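Local coordinates for aspartate aminotransferase (Rhodobacter sphaeroides, PDB 3NRA), which probably catalyses the pyridoxal-phosphate-dependent transfer of the amino group from L-aspartate to 2-oxoglutarate, giving oxaloacetate and L-glutamate, at residues B[56-61]-B[258-263]; B[86-91]-B[99-104]; B[106-111]-B[115-120]; B[221-226]-B[295-300]; B[318-323]-B[332-337]. All blocks are in the same frame, centred on the assembly; numbering follows the deposited sequence. Where two conformers were deposited one is given.

Contact 1: B[56-61]-B[258-263]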
# COMPACT_ATOMS: atom_id res chain seq x y z
N PRO B 56 2.69 -1.11 24.51
CA PRO B 56 3.34 -2.28 25.13
C PRO B 56 2.62 -3.53 24.73
O PRO B 56 1.37 -3.53 24.66
CB PRO B 56 3.16 -2.05 26.65
CG PRO B 56 2.87 -0.60 26.79
CD PRO B 56 2.20 -0.15 25.51
N GLY B 57 3.35 -4.58 24.42
CA GLY B 57 2.73 -5.82 23.98
C GLY B 57 2.63 -6.01 22.48
O GLY B 57 2.48 -7.13 22.03
N ALA B 58 2.66 -4.92 21.70
CA ALA B 58 2.50 -5.02 20.24
C ALA B 58 3.56 -5.92 19.61
O ALA B 58 3.23 -6.80 18.84
CB ALA B 58 2.54 -3.65 19.62
N PHE B 59 4.83 -5.72 19.95
CA PHE B 59 5.88 -6.54 19.39
C PHE B 59 5.74 -8.03 19.80
O PHE B 59 6.02 -8.94 18.98
CB PHE B 59 7.26 -6.02 19.78
CG PHE B 59 8.36 -6.84 19.23
CD1 PHE B 59 8.65 -6.80 17.89
CD2 PHE B 59 9.03 -7.75 20.03
CE1 PHE B 59 9.65 -7.61 17.37
CE2 PHE B 59 10.03 -8.55 19.51
CZ PHE B 59 10.33 -8.49 18.19
N ASP B 60 5.30 -8.29 21.03
CA ASP B 60 4.99 -9.65 21.41
C ASP B 60 3.87 -10.28 20.54
O ASP B 60 3.97 -11.44 20.15
CB ASP B 60 4.61 -9.73 22.89
CG ASP B 60 5.81 -9.51 23.82
OD1 ASP B 60 6.98 -9.55 23.35
OD2 ASP B 60 5.58 -9.29 25.03
N LEU B 61 2.85 -9.49 20.22
CA LEU B 61 1.77 -9.96 19.34
C LEU B 61 2.28 -10.25 17.95
O LEU B 61 1.93 -11.28 17.35
CB LEU B 61 0.61 -8.95 19.28
CG LEU B 61 -0.21 -8.81 20.57
CD1 LEU B 61 -1.17 -7.55 20.50
CD2 LEU B 61 -0.99 -10.12 20.86
N SER B 258 2.91 3.38 13.87
CA SER B 258 3.10 3.75 12.45
C SER B 258 4.01 2.76 11.72
O SER B 258 3.71 2.36 10.64
CB SER B 258 3.65 5.18 12.30
OG SER B 258 3.81 5.52 10.92
N GLY B 259 5.07 2.30 12.39
CA GLY B 259 6.07 1.40 11.76
C GLY B 259 5.53 0.05 11.28
O GLY B 259 6.14 -0.60 10.44
N TYR B 260 4.38 -0.36 11.84
CA TYR B 260 3.69 -1.59 11.40
C TYR B 260 2.78 -1.37 10.18
O TYR B 260 2.46 -2.31 9.50
CB TYR B 260 2.90 -2.18 12.56
CG TYR B 260 3.79 -2.72 13.71
CD1 TYR B 260 4.39 -3.96 13.62
CD2 TYR B 260 3.94 -2.01 14.88
CE1 TYR B 260 5.20 -4.46 14.68
CE2 TYR B 260 4.73 -2.51 15.95
CZ TYR B 260 5.35 -3.73 15.83
OH TYR B 260 6.13 -4.23 16.87
N ARG B 261 2.39 -0.11 9.93
CA ARG B 261 1.60 0.28 8.74
C ARG B 261 0.15 -0.36 8.71
O ARG B 261 -0.15 -1.21 7.86
CB ARG B 261 2.37 0.00 7.45
CG ARG B 261 1.84 0.80 6.18
CD ARG B 261 2.74 2.00 5.87
NE ARG B 261 2.81 2.92 6.99
CZ ARG B 261 1.96 3.90 7.25
NH1 ARG B 261 0.98 4.22 6.42
NH2 ARG B 261 2.11 4.58 8.37
N LEU B 262 -0.72 0.11 9.62
CA LEU B 262 -2.05 -0.44 9.80
C LEU B 262 -3.08 0.64 9.90
O LEU B 262 -2.85 1.67 10.52
CB LEU B 262 -2.12 -1.33 11.06
CG LEU B 262 -1.18 -2.52 11.02
CD1 LEU B 262 -0.91 -3.00 12.43
CD2 LEU B 262 -1.76 -3.64 10.13
N GLY B 263 -4.21 0.43 9.22
CA GLY B 263 -5.36 1.28 9.36
C GLY B 263 -6.58 0.45 9.17
O GLY B 263 -6.49 -0.71 8.77
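A58, in the first turn of a helix, and Y260, at the end of a short 3-10 turn, keep their backbones well apart: their CA atoms stand 9.6 Å from each other, and the phenol of Y260 spans most of that distance. The tyrosine reaches across with its tip. Its OH comes to 3.4 Å from CA of F59 and 3.6 Å from CB of the same residue, so the hydroxyl rests against the start of the phenylalanine side chain and lies near the plane of that ring. The two side chains cross at about a right angle. In F59 the chi1 of 179° sets CG anti to the backbone N and leaves the ring edge, at CD1, beside the hydroxyl. A58 adds a lighter touch, its CB lying 4.4 Å from CE2 of Y260 and oblique to the ring. This is van der Waals contact throughout, although a hydroxyl takes part in it. On the helix side G57 is the N-cap, its O accepting from N of L61. Next to Y260, R261 sends NH1 to the phosphate of the lysine-bound pyridoxal phosphate at position 253. The second subunit packs here as well: Y289 of that subunit meets the Y260 ring edge-to-face, and its S63 lies on F59. The contact thus joins the start of helix 58-68 to the cofactor-side loop leading into strand 263-267, right at the dimer interface.

Contact 2: B[86-91]-B[99-104]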
# COMPACT_ATOMS: atom_id res chain seq x y z
N LEU B 86 -12.64 -9.51 16.24
CA LEU B 86 -12.21 -8.89 17.51
C LEU B 86 -12.42 -7.37 17.47
O LEU B 86 -12.84 -6.78 18.44
CB LEU B 86 -10.73 -9.16 17.81
CG LEU B 86 -10.32 -10.29 18.75
CD1 LEU B 86 -8.77 -10.34 18.78
CD2 LEU B 86 -10.90 -10.13 20.20
N LEU B 87 -12.09 -6.75 16.34
CA LEU B 87 -12.04 -5.28 16.29
C LEU B 87 -13.42 -4.62 16.22
O LEU B 87 -13.63 -3.56 16.82
CB LEU B 87 -11.19 -4.81 15.12
CG LEU B 87 -9.67 -4.87 15.23
CD1 LEU B 87 -9.06 -4.21 13.94
CD2 LEU B 87 -9.14 -4.20 16.47
N ALA B 88 -14.35 -5.25 15.51
CA ALA B 88 -15.65 -4.63 15.21
C ALA B 88 -16.40 -4.16 16.47
O ALA B 88 -16.89 -3.02 16.52
CB ALA B 88 -16.53 -5.60 14.35
N PRO B 89 -16.48 -5.04 17.52
CA PRO B 89 -17.10 -4.61 18.80
C PRO B 89 -16.36 -3.45 19.45
O PRO B 89 -16.99 -2.55 19.99
CB PRO B 89 -17.02 -5.87 19.68
CG PRO B 89 -16.92 -7.01 18.73
CD PRO B 89 -16.16 -6.48 17.53
N ARG B 90 -15.03 -3.43 19.34
CA ARG B 90 -14.23 -2.35 19.93
C ARG B 90 -14.46 -1.03 19.22
O ARG B 90 -14.67 0.01 19.86
CB ARG B 90 -12.76 -2.72 19.92
CG ARG B 90 -12.47 -4.06 20.63
CD ARG B 90 -11.04 -4.34 20.77
NE ARG B 90 -10.84 -5.67 21.38
CZ ARG B 90 -9.68 -6.33 21.43
NH1 ARG B 90 -8.56 -5.83 20.89
NH2 ARG B 90 -9.65 -7.53 21.98
N LEU B 91 -14.45 -1.08 17.89
CA LEU B 91 -14.72 0.08 17.07
C LEU B 91 -16.18 0.53 17.16
O LEU B 91 -16.46 1.72 17.06
CB LEU B 91 -14.35 -0.21 15.60
CG LEU B 91 -12.87 -0.40 15.30
CD1 LEU B 91 -12.66 -0.98 13.87
CD2 LEU B 91 -12.07 0.93 15.48
N VAL B 99 -20.75 -1.88 13.93
CA VAL B 99 -19.72 -2.15 12.96
C VAL B 99 -19.88 -3.61 12.51
O VAL B 99 -20.03 -4.52 13.35
CB VAL B 99 -18.29 -1.91 13.56
CG1 VAL B 99 -17.24 -2.33 12.59
CG2 VAL B 99 -18.10 -0.43 13.91
N ASP B 100 -19.86 -3.81 11.21
CA ASP B 100 -20.02 -5.12 10.61
C ASP B 100 -18.64 -5.70 10.24
O ASP B 100 -18.05 -5.31 9.24
CB ASP B 100 -20.91 -4.96 9.38
CG ASP B 100 -21.12 -6.26 8.62
OD1 ASP B 100 -20.54 -7.30 8.98
OD2 ASP B 100 -21.88 -6.22 7.63
N ALA B 101 -18.15 -6.66 11.04
CA ALA B 101 -16.83 -7.31 10.78
C ALA B 101 -16.70 -7.95 9.39
O ALA B 101 -15.61 -7.90 8.78
CB ALA B 101 -16.55 -8.38 11.84
N ARG B 102 -17.79 -8.54 8.90
CA ARG B 102 -17.72 -9.38 7.73
C ARG B 102 -17.71 -8.55 6.44
O ARG B 102 -16.83 -8.71 5.63
CB ARG B 102 -18.86 -10.42 7.74
CG ARG B 102 -18.84 -11.37 8.99
CD ARG B 102 -17.40 -11.80 9.37
NE ARG B 102 -17.29 -12.79 10.43
CZ ARG B 102 -17.50 -14.11 10.30
NH1 ARG B 102 -17.97 -14.62 9.15
NH2 ARG B 102 -17.29 -14.92 11.34
N ASP B 103 -18.68 -7.64 6.29
CA ASP B 103 -18.83 -6.87 5.06
C ASP B 103 -18.63 -5.35 5.21
O ASP B 103 -18.66 -4.63 4.21
CB ASP B 103 -20.20 -7.14 4.44
CG ASP B 103 -20.47 -8.62 4.23
OD1 ASP B 103 -19.53 -9.34 3.84
OD2 ASP B 103 -21.61 -9.06 4.44
N GLY B 104 -18.43 -4.86 6.43
CA GLY B 104 -18.32 -3.42 6.66
C GLY B 104 -17.04 -2.96 7.31
O GLY B 104 -17.02 -1.91 7.95
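V99 packs against A88 and L91 on one side of a helix, and A101 closes in beside it on A88. The methyl of A88 is the common point: its CB lies 3.7 Å from CB of A101 and 3.8 Å from CG1 of V99. The valine uses both branches. With chi1 at 174°, CG1 stands anti to the backbone N and goes to the alanine, while CG2 turns to L91, one turn further along the helix, and comes to 4.1 Å from its CB. CB of V99 also sits 3.5 Å from O of A88, so the valine is pressed against backbone as well as side chains. With V99 cut back to an alanine, both methyls go, and a gap would probably open beside CB of A88 and CB of L91. Beyond this shell, F266 of strand 263-267 touches both L91 and V99, and V264 touches L91. Segment 99-104 is shaped by D100, whose OD1 accepts the backbone N of R102 at 3.0 Å from above the carboxylate plane, an Asx turn. R102 in turn pairs with D85 through NE, and R84 reaches O of A101, so polar bonds flank the apolar centre. The chain leaves helix 81-95, doubles back along it and, just beyond G104, enters strand 105-108: the loop linking this helix to an edge strand of the large mixed sheet in fold type I of the PLP-dependent enzymes.

Contact 3: B[106-111]-B[115-120]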
# COMPACT_ATOMS: atom_id res chain seq x y z
N ILE B 106 -12.59 -3.13 6.74
CA ILE B 106 -11.40 -3.49 5.98
C ILE B 106 -10.19 -3.04 6.77
O ILE B 106 -10.23 -1.97 7.40
CB ILE B 106 -11.40 -2.83 4.56
CG1 ILE B 106 -10.23 -3.34 3.73
CG2 ILE B 106 -11.37 -1.31 4.65
CD1 ILE B 106 -10.29 -2.92 2.19
N ILE B 107 -9.15 -3.90 6.79
CA ILE B 107 -7.85 -3.56 7.31
C ILE B 107 -6.89 -3.20 6.18
O ILE B 107 -6.76 -3.96 5.21
CB ILE B 107 -7.23 -4.70 8.09
CG1 ILE B 107 -8.19 -5.19 9.20
CG2 ILE B 107 -5.86 -4.24 8.69
CD1 ILE B 107 -7.64 -6.40 10.03
N THR B 108 -6.17 -2.07 6.34
CA THR B 108 -5.48 -1.40 5.23
C THR B 108 -4.02 -1.05 5.62
O THR B 108 -3.68 -1.02 6.84
CB THR B 108 -6.16 -0.06 4.88
OG1 THR B 108 -6.23 0.75 6.05
CG2 THR B 108 -7.58 -0.27 4.32
N PRO B 109 -3.16 -0.76 4.60
CA PRO B 109 -1.79 -0.29 4.88
C PRO B 109 -1.78 1.16 5.38
O PRO B 109 -1.66 2.12 4.58
CB PRO B 109 -1.08 -0.45 3.54
CG PRO B 109 -2.20 -0.49 2.49
CD PRO B 109 -3.37 -1.07 3.17
N GLY B 110 -1.93 1.31 6.70
CA GLY B 110 -2.06 2.62 7.32
C GLY B 110 -3.46 3.16 7.10
O GLY B 110 -4.26 2.59 6.31
N THR B 111 -3.78 4.21 7.82
CA THR B 111 -4.97 4.98 7.54
C THR B 111 -4.81 5.70 6.19
O THR B 111 -5.82 5.95 5.49
CB THR B 111 -5.28 5.98 8.68
OG1 THR B 111 -5.57 5.25 9.85
CG2 THR B 111 -6.46 6.84 8.37
N LEU B 115 -7.51 5.81 3.22
CA LEU B 115 -7.88 7.05 2.57
C LEU B 115 -7.79 6.96 1.05
O LEU B 115 -8.75 7.34 0.34
CB LEU B 115 -6.99 8.18 3.07
CG LEU B 115 -7.24 9.59 2.57
CD1 LEU B 115 -8.66 10.08 2.91
CD2 LEU B 115 -6.14 10.56 3.12
N PHE B 116 -6.66 6.45 0.55
CA PHE B 116 -6.53 6.23 -0.87
C PHE B 116 -7.69 5.42 -1.43
O PHE B 116 -8.25 5.77 -2.48
CB PHE B 116 -5.24 5.47 -1.19
CG PHE B 116 -5.06 5.21 -2.69
CD1 PHE B 116 -4.75 6.23 -3.53
CD2 PHE B 116 -5.25 3.97 -3.22
CE1 PHE B 116 -4.60 6.02 -4.88
CE2 PHE B 116 -5.09 3.75 -4.56
CZ PHE B 116 -4.76 4.78 -5.39
N LEU B 117 -7.95 4.28 -0.82
CA LEU B 117 -8.98 3.35 -1.31
C LEU B 117 -10.36 4.00 -1.25
O LEU B 117 -11.15 3.87 -2.18
CB LEU B 117 -8.97 2.06 -0.47
CG LEU B 117 -7.71 1.17 -0.61
CD1 LEU B 117 -7.77 0.02 0.35
CD2 LEU B 117 -7.57 0.66 -2.06
N ALA B 118 -10.63 4.70 -0.15
CA ALA B 118 -11.91 5.34 0.07
C ALA B 118 -12.19 6.41 -1.01
O ALA B 118 -13.31 6.48 -1.56
CB ALA B 118 -11.95 5.96 1.45
N VAL B 119 -11.18 7.21 -1.35
CA VAL B 119 -11.34 8.20 -2.41
C VAL B 119 -11.47 7.48 -3.78
O VAL B 119 -12.32 7.85 -4.62
CB VAL B 119 -10.20 9.20 -2.43
CG1 VAL B 119 -10.36 10.19 -3.60
CG2 VAL B 119 -10.11 9.95 -1.05
N ALA B 120 -10.65 6.44 -4.00
CA ALA B 120 -10.70 5.67 -5.27
C ALA B 120 -12.06 5.04 -5.49
O ALA B 120 -12.55 5.01 -6.62
CB ALA B 120 -9.63 4.59 -5.28
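T108 and L117 lie alongside each other, pointing opposite ways, the threonine methyl CG2 meeting the leucine CD1 at 4.0 Å. L117 has its CG anti to the carbonyl carbon (chi1 -67°), which brings CD1 over the strand, where I106 also approaches it, CD1 to CD1 at 4.3 Å. Strand and helix therefore face each other through one leucine methyl set between two alternate strand residues. The other branch of T108 does different work: at a chi1 of 56° OG1 lies between the backbone N and the carbonyl carbon, and it donates to O of G110, 2.7 Å away, the donor tilted 34° from the carbonyl plane. A valine in place of T108 would probably keep the touch on L117 but leave O of G110 without this donor and the turn around P109 less firmly held. Further on, the first turn of the helix is set by N of L115 bonding O of T111 at 2.8 Å. L278 and Q279 of helix 269-282 also cover L117, and T111 N donates to the phosphate of the lysine-bound pyridoxal phosphate. The chemistry implies a division of labour: apolar methyls seat the helix on the strand, while hydrogen bonds shape the turn that presents a backbone N-H to the cofactor phosphate.

Contact 4: B[221-226]-B[295-300]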
# COMPACT_ATOMS: atom_id res chain seq x y z
N TYR B 221 -6.77 10.61 14.59
CA TYR B 221 -6.21 11.00 15.88
C TYR B 221 -7.30 11.18 16.98
O TYR B 221 -7.02 11.73 18.06
CB TYR B 221 -5.34 12.27 15.72
CG TYR B 221 -3.90 12.15 16.19
CD1 TYR B 221 -3.56 11.43 17.33
CD2 TYR B 221 -2.86 12.81 15.52
CE1 TYR B 221 -2.25 11.40 17.79
CE2 TYR B 221 -1.54 12.72 15.95
CZ TYR B 221 -1.25 12.03 17.09
OH TYR B 221 0.08 11.96 17.54
N SER B 222 -8.49 10.63 16.74
CA SER B 222 -9.67 10.90 17.58
C SER B 222 -9.59 10.25 18.95
O SER B 222 -10.24 10.69 19.86
CB SER B 222 -10.95 10.44 16.88
OG SER B 222 -10.89 9.03 16.60
N ARG B 223 -8.75 9.23 19.10
CA ARG B 223 -8.56 8.58 20.40
C ARG B 223 -7.69 9.40 21.38
O ARG B 223 -7.81 9.24 22.62
CB ARG B 223 -7.95 7.19 20.21
CG ARG B 223 -8.22 6.28 21.34
CD ARG B 223 -7.61 4.93 21.13
NE ARG B 223 -7.76 4.14 22.33
CZ ARG B 223 -7.08 3.03 22.61
NH1 ARG B 223 -6.21 2.53 21.75
NH2 ARG B 223 -7.31 2.39 23.73
N LEU B 224 -6.80 10.24 20.87
CA LEU B 224 -5.95 11.04 21.73
C LEU B 224 -6.68 12.32 22.08
O LEU B 224 -6.32 13.38 21.63
CB LEU B 224 -4.61 11.35 21.06
CG LEU B 224 -3.52 11.83 22.03
CD1 LEU B 224 -2.87 10.60 22.69
CD2 LEU B 224 -2.47 12.69 21.32
N ARG B 225 -7.70 12.19 22.93
CA ARG B 225 -8.68 13.28 23.19
C ARG B 225 -8.39 13.88 24.56
O ARG B 225 -8.33 13.16 25.54
CB ARG B 225 -10.12 12.74 23.12
CG ARG B 225 -11.23 13.77 23.46
CD ARG B 225 -12.66 13.18 23.33
NE ARG B 225 -12.86 11.96 24.12
CZ ARG B 225 -13.09 11.90 25.43
NH1 ARG B 225 -13.22 13.00 26.17
NH2 ARG B 225 -13.19 10.71 26.02
N TYR B 226 -8.19 15.20 24.61
CA TYR B 226 -7.74 15.85 25.83
C TYR B 226 -8.87 16.01 26.84
O TYR B 226 -10.05 16.03 26.48
CB TYR B 226 -7.05 17.18 25.50
CG TYR B 226 -5.78 16.96 24.72
CD1 TYR B 226 -4.72 16.24 25.27
CD2 TYR B 226 -5.69 17.33 23.37
CE1 TYR B 226 -3.58 15.95 24.54
CE2 TYR B 226 -4.56 17.06 22.64
CZ TYR B 226 -3.51 16.35 23.22
OH TYR B 226 -2.41 16.06 22.50
N ARG B 295 -4.63 -7.15 17.45
CA ARG B 295 -5.29 -7.93 18.52
C ARG B 295 -5.25 -7.19 19.89
O ARG B 295 -6.14 -7.41 20.75
CB ARG B 295 -4.65 -9.32 18.64
CG ARG B 295 -4.84 -10.19 17.39
CD ARG B 295 -4.48 -11.68 17.66
NE ARG B 295 -4.84 -12.53 16.50
CZ ARG B 295 -4.00 -12.91 15.52
NH1 ARG B 295 -2.70 -12.58 15.53
NH2 ARG B 295 -4.48 -13.64 14.51
N GLY B 296 -4.25 -6.31 20.06
CA GLY B 296 -4.11 -5.49 21.27
C GLY B 296 -4.79 -4.11 21.21
O GLY B 296 -4.80 -3.40 22.22
N TRP B 297 -5.31 -3.72 20.04
CA TRP B 297 -5.80 -2.37 19.82
C TRP B 297 -7.14 -2.19 20.52
O TRP B 297 -8.07 -3.02 20.35
CB TRP B 297 -5.94 -2.08 18.32
CG TRP B 297 -6.23 -0.62 17.98
CD1 TRP B 297 -5.82 0.48 18.69
CD2 TRP B 297 -6.92 -0.11 16.82
NE1 TRP B 297 -6.25 1.64 18.05
CE2 TRP B 297 -6.92 1.30 16.91
CE3 TRP B 297 -7.55 -0.71 15.73
CZ2 TRP B 297 -7.53 2.11 15.96
CZ3 TRP B 297 -8.17 0.09 14.79
CH2 TRP B 297 -8.16 1.48 14.91
N PHE B 298 -7.21 -1.14 21.35
CA PHE B 298 -8.36 -0.87 22.26
C PHE B 298 -8.45 -1.86 23.43
O PHE B 298 -9.45 -1.90 24.13
CB PHE B 298 -9.70 -0.81 21.49
CG PHE B 298 -9.90 0.46 20.75
CD1 PHE B 298 -10.29 1.61 21.42
CD2 PHE B 298 -9.69 0.52 19.39
CE1 PHE B 298 -10.48 2.79 20.75
CE2 PHE B 298 -9.89 1.70 18.71
CZ PHE B 298 -10.27 2.84 19.39
N ASP B 299 -7.39 -2.64 23.66
CA ASP B 299 -7.36 -3.54 24.79
C ASP B 299 -6.03 -3.39 25.53
O ASP B 299 -5.49 -4.36 26.07
CB ASP B 299 -7.58 -4.98 24.31
CG ASP B 299 -7.77 -5.97 25.47
OD1 ASP B 299 -8.43 -5.63 26.46
OD2 ASP B 299 -7.21 -7.08 25.39
N GLU B 300 -5.55 -2.16 25.60
CA GLU B 300 -4.28 -1.87 26.25
C GLU B 300 -4.50 -1.91 27.76
O GLU B 300 -5.65 -1.86 28.24
CB GLU B 300 -3.75 -0.48 25.81
CG GLU B 300 -3.51 -0.34 24.28
CD GLU B 300 -4.79 -0.02 23.47
OE1 GLU B 300 -5.88 0.12 24.07
OE2 GLU B 300 -4.70 0.13 22.23
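R223 leans its long side chain across to F298 and E300, starting from a CB that points toward 295-300. With CG anti to the backbone N (chi1 -157°) and the chain extended as far as NE, the aliphatic part runs along the phenylalanine: CG is still 4.2 Å from CE1 of F298, and CD closes to 3.6 Å from the same atom. NE comes nearest, 3.4 Å from CE1. From there the guanidinium lies flat on the ring in an offset stack, its CZ 4.2 Å from the F298 centroid and the planes 28° apart, so the arrangement is also a cation-pi pair, off-centre. The two residues belong to a type I turn, Y221 to L224, and a type II turn, G296 to D299, in loops of the PLP-enzyme type I fold, the first after strand 214-218, the second before helix 304-324. At the tip the salt bridge to E300 is end-on and doubled: NH2 meets OE1 at 2.7 Å and NH1 meets OE2 at 2.9 Å, both nearly straight and in the guanidinium plane, though they reach the carboxylate from above its own plane. OE2 is held twice, since N of F298 also donates to it, 2.9 Å away and from the opposite face to NH1, which should keep the carboxylate from turning. NH1 lies 3.7 Å from CD1 of W297 as well, oblique to that ring. Just outside, OE2 of E255 takes both R223 NH1, in a second salt bridge, and NE1 of W297, while F94 and R90 pack on F298.

Contact 5: B[318-323]-B[332-337]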
# COMPACT_ATOMS: atom_id res chain seq x y z
N GLU B 318 2.29 23.62 27.60
CA GLU B 318 3.53 24.40 27.69
C GLU B 318 3.94 24.94 26.33
O GLU B 318 4.38 26.04 26.24
CB GLU B 318 4.68 23.61 28.33
CG GLU B 318 5.84 24.55 28.81
CD GLU B 318 6.97 23.82 29.57
OE1 GLU B 318 7.02 22.57 29.52
OE2 GLU B 318 7.79 24.51 30.20
N LEU B 319 3.74 24.17 25.26
CA LEU B 319 4.01 24.71 23.92
C LEU B 319 3.11 25.87 23.60
O LEU B 319 3.56 26.85 23.03
CB LEU B 319 3.87 23.65 22.83
CG LEU B 319 5.02 22.64 22.65
CD1 LEU B 319 4.98 22.07 21.24
CD2 LEU B 319 6.39 23.23 22.90
N LEU B 320 1.85 25.79 23.99
CA LEU B 320 0.92 26.87 23.76
C LEU B 320 1.33 28.12 24.51
O LEU B 320 1.33 29.19 23.96
CB LEU B 320 -0.51 26.47 24.12
CG LEU B 320 -1.26 25.63 23.08
CD1 LEU B 320 -2.58 25.13 23.67
CD2 LEU B 320 -1.50 26.45 21.79
N HIS B 321 1.74 27.95 25.77
CA HIS B 321 2.24 29.06 26.56
C HIS B 321 3.41 29.81 25.87
O HIS B 321 3.41 31.05 25.80
CB HIS B 321 2.71 28.58 27.92
CG HIS B 321 3.10 29.69 28.83
ND1 HIS B 321 2.17 30.53 29.42
CD2 HIS B 321 4.32 30.15 29.21
CE1 HIS B 321 2.80 31.43 30.16
NE2 HIS B 321 4.11 31.22 30.04
N VAL B 322 4.40 29.05 25.39
CA VAL B 322 5.57 29.60 24.71
C VAL B 322 5.20 30.31 23.41
O VAL B 322 5.60 31.44 23.19
CB VAL B 322 6.62 28.49 24.41
CG1 VAL B 322 7.74 29.02 23.48
CG2 VAL B 322 7.23 27.95 25.73
N LEU B 323 4.38 29.66 22.57
CA LEU B 323 3.99 30.24 21.25
C LEU B 323 3.12 31.48 21.40
O LEU B 323 3.38 32.52 20.80
CB LEU B 323 3.25 29.19 20.38
CG LEU B 323 4.06 27.96 19.92
CD1 LEU B 323 3.11 26.85 19.39
CD2 LEU B 323 5.06 28.33 18.86
N ARG B 332 -4.84 27.77 17.83
CA ARG B 332 -5.96 27.13 18.48
C ARG B 332 -5.43 26.08 19.43
O ARG B 332 -4.43 25.40 19.13
CB ARG B 332 -6.93 26.46 17.48
CG ARG B 332 -7.93 27.45 16.75
CD ARG B 332 -8.96 28.02 17.67
NE ARG B 332 -9.85 26.99 18.18
CZ ARG B 332 -10.94 26.54 17.55
NH1 ARG B 332 -11.32 27.06 16.38
NH2 ARG B 332 -11.66 25.55 18.09
N THR B 333 -6.10 25.94 20.57
CA THR B 333 -5.87 24.81 21.46
C THR B 333 -6.26 23.55 20.76
O THR B 333 -7.43 23.40 20.41
CB THR B 333 -6.68 24.91 22.73
OG1 THR B 333 -6.48 26.19 23.32
CG2 THR B 333 -6.27 23.79 23.74
N PRO B 334 -5.30 22.60 20.58
CA PRO B 334 -5.69 21.29 20.06
C PRO B 334 -6.59 20.54 21.05
O PRO B 334 -6.37 20.60 22.25
CB PRO B 334 -4.33 20.55 19.91
CG PRO B 334 -3.30 21.57 20.04
CD PRO B 334 -3.86 22.67 20.84
N GLN B 335 -7.60 19.85 20.53
CA GLN B 335 -8.62 19.20 21.35
C GLN B 335 -8.55 17.67 21.26
O GLN B 335 -8.98 16.96 22.16
CB GLN B 335 -9.99 19.71 20.94
CG GLN B 335 -10.20 21.20 21.31
CD GLN B 335 -11.37 21.86 20.57
OE1 GLN B 335 -11.50 21.76 19.34
NE2 GLN B 335 -12.19 22.59 21.32
N ALA B 336 -7.99 17.18 20.17
CA ALA B 336 -7.50 15.82 20.13
C ALA B 336 -6.30 15.74 19.18
O ALA B 336 -6.12 16.60 18.32
CB ALA B 336 -8.63 14.85 19.69
N GLY B 337 -5.47 14.72 19.35
CA GLY B 337 -4.28 14.53 18.51
C GLY B 337 -3.12 15.42 18.91
O GLY B 337 -3.24 16.19 19.86
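L320 carries the whole contact from the helix side, pressing its branched end onto T333 and P334. Its CD1 sits 3.9 Å from CG2 of T333 and 4.0 Å from CD of P334, resting against both; CD1 reaches the CD corner of the proline ring, whereas the threonine crosses the leucine at about a right angle. CG stands anti to the carbonyl carbon (chi1 -80°), which sends the two methyls outward from the helix. The other one, CD2, meets the carbonyl O of R332 at 4.1 Å. This close part is buried and largely apolar, and L340 of strand 339-340 backs both L320 and P334. The looser side lies at T333, which is partly exposed and carries the polar groups: OG1 of T333 bonds E162 and R324, and next to it R332 bonds O of R164 and O of Y157. The contact thus fastens helix 304-324 to the segment that follows it through contacts between methyl groups and a ring, while the charged and hydroxyl groups find partners outside the two segments; with no polar bond between 318-323 and 332-337 themselves, the leucine is seated by apolar contact.

Contacts 1, 3 and 5 are buried, whereas contacts 2 and 4 lie partly at the surface; only 1 and 3 also touch the second subunit. Those two share the cofactor side: G263 O bonds T108 N, joining their strands, and each supplies a donor to the same phosphate. Contact 4 holds the one salt bridge between paired segments, against apolar packing in 2 and 5, van der Waals contact in 1, and methyl packing plus a helix backbone bond in 3. It also links its neighbours: R90 of contact 2 donates to the carbonyls of R295 and W297, L61 of contact 1 packs on G296, and L224 and Y226 bond G337 of contact 5. Contacts 2 and 3 follow one another along the chain.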